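Local coordinates for tryptophan halogenase superfamily (Brevundimonas sp. BAL3, PDB 6FRL), which is a flavin-dependent halogenase that prefers bromination over chlorination, probably acting on electron-rich aromatic substrates such as indoles, at residues B[75-78]-B[83-86]. Numbering follows the deposited sequence.
Sequences DVMR and TCKL
Met-77 meets Thr-83 and Cys-84 almost entirely through its terminal methyl, an example of how a flexible thioether lets a helix cover the backbone of a nearby strand. CB leaves helix 73-79 heading toward the strand but makes no contact with it. With CG beside the backbone N (chi1 -71°) and chi2 fully extended, CG and SD carry the chain onward, SD ending 5.0 Å from Cys-84 SG. Only at CE does the chain arrive: the bend at chi3 (78°) swings this methyl over the face of the peptide joining Thr-83 to Cys-84, 3.6 Å from Thr-83 C and 3.8 Å from Cys-84 N. Cys-84 SG comes alongside, 4.2 Å from CE, a looser apolar touch.

Within the tryptophan halogenase fold, a short loop leads from helix 73-79 into strand 83-85, an edge strand of a three-stranded antiparallel sheet. Leu-165 of the central strand and Trp-163 also pack on Met-77. No hydrogen bond joins the two segments. Arg-284 NH1 hydrogen-bonds to Met-77 O, and Cys-84 N to His-497 NE2. The Thr-83 CB bond points away from the helix, and OG1 hydrogen-bonds to Pro-282 O and His-166 ND1. On the exposed helix surface, Arg-78 NH2 forms a salt bridge with Asp-75 OD1, meeting it at 3.1 Å on the anti side, 32° out of the carboxylate plane, with OD1 in the plane of the guanidinium.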
loop_
_atom_site.group_PDB
_atom_site.type_symbol
_atom_site.label_atom_id
_atom_site.label_comp_id
_atom_site.label_asym_id
_atom_site.label_seq_id
_atom_site.Cartn_x
_atom_site.Cartn_y
_atom_site.Cartn_z
ATOM N N ASP B 75 -14.783 21.982 19.396
ATOM C CA ASP B 75 -16.168 21.715 19.796
ATOM C C ASP B 75 -16.312 20.256 20.299
ATOM O O ASP B 75 -16.930 20.029 21.363
ATOM C CB ASP B 75 -17.167 22.008 18.667
ATOM C CG ASP B 75 -17.205 23.518 18.239
ATOM O OD1 ASP B 75 -17.023 24.455 19.090
ATOM O OD2 ASP B 75 -17.438 23.747 17.012
ATOM N N VAL B 76 -15.718 19.282 19.580
ATOM C CA VAL B 76 -15.839 17.861 19.999
ATOM C C VAL B 76 -15.134 17.638 21.341
ATOM O O VAL B 76 -15.637 16.900 22.209
ATOM C CB VAL B 76 -15.316 16.843 18.938
ATOM C CG1 VAL B 76 -15.349 15.419 19.453
ATOM C CG2 VAL B 76 -16.117 16.908 17.654
ATOM N N MET B 77 -13.974 18.281 21.507
ATOM C CA MET B 77 -13.196 18.139 22.748
ATOM C C MET B 77 -13.921 18.728 23.941
ATOM O O MET B 77 -14.022 18.047 24.968
ATOM C CB MET B 77 -11.774 18.708 22.621
ATOM C CG MET B 77 -10.880 17.848 21.737
ATOM S SD MET B 77 -9.255 18.534 21.668
ATOM C CE MET B 77 -8.611 17.978 23.262
ATOM N N ARG B 78 -14.432 19.960 23.800
ATOM C CA ARG B 78 -15.288 20.573 24.840
ATOM C C ARG B 78 -16.413 19.638 25.252
ATOM O O ARG B 78 -16.667 19.464 26.434
ATOM C CB ARG B 78 -15.883 21.935 24.404
ATOM C CG ARG B 78 -15.113 23.162 24.907
ATOM C CD ARG B 78 -15.786 24.491 24.598
ATOM N NE ARG B 78 -15.765 24.715 23.155
ATOM C CZ ARG B 78 -14.814 25.331 22.464
ATOM N NH1 ARG B 78 -13.777 25.880 23.071
ATOM N NH2 ARG B 78 -14.927 25.436 21.141
ATOM N N THR B 83 -8.955 15.433 26.344
ATOM C CA THR B 83 -7.613 16.024 26.352
ATOM C C THR B 83 -6.814 15.492 25.145
ATOM O O THR B 83 -7.229 14.535 24.479
ATOM C CB THR B 83 -6.837 15.638 27.627
ATOM O OG1 THR B 83 -6.575 14.225 27.615
ATOM C CG2 THR B 83 -7.634 15.975 28.873
ATOM N N CYS B 84 -5.671 16.112 24.896
ATOM C CA CYS B 84 -4.780 15.713 23.810
ATOM C C CYS B 84 -4.032 14.410 24.096
ATOM O O CYS B 84 -3.673 14.137 25.248
ATOM C CB CYS B 84 -3.748 16.810 23.550
ATOM S SG CYS B 84 -4.472 18.431 23.243
ATOM N N LYS B 85 -3.830 13.608 23.047
ATOM C CA LYS B 85 -3.029 12.383 23.127
ATOM C C LYS B 85 -1.935 12.404 22.064
ATOM O O LYS B 85 -2.223 12.281 20.847
ATOM C CB LYS B 85 -3.871 11.123 22.938
ATOM C CG LYS B 85 -3.000 9.858 22.991
ATOM C CD LYS B 85 -3.774 8.573 22.866
ATOM C CE LYS B 85 -2.878 7.370 22.648
ATOM N NZ LYS B 85 -3.620 6.213 22.036
ATOM N N LEU B 86 -0.688 12.548 22.519
ATOM C CA LEU B 86 0.458 12.498 21.607
ATOM C C LEU B 86 1.063 11.099 21.332
ATOM O O LEU B 86 1.897 10.968 20.436
ATOM C CB LEU B 86 1.542 13.430 22.107
ATOM C CG LEU B 86 1.193 14.897 21.883
ATOM C CD1 LEU B 86 2.209 15.746 22.617
ATOM C CD2 LEU B 86 1.131 15.257 20.408
#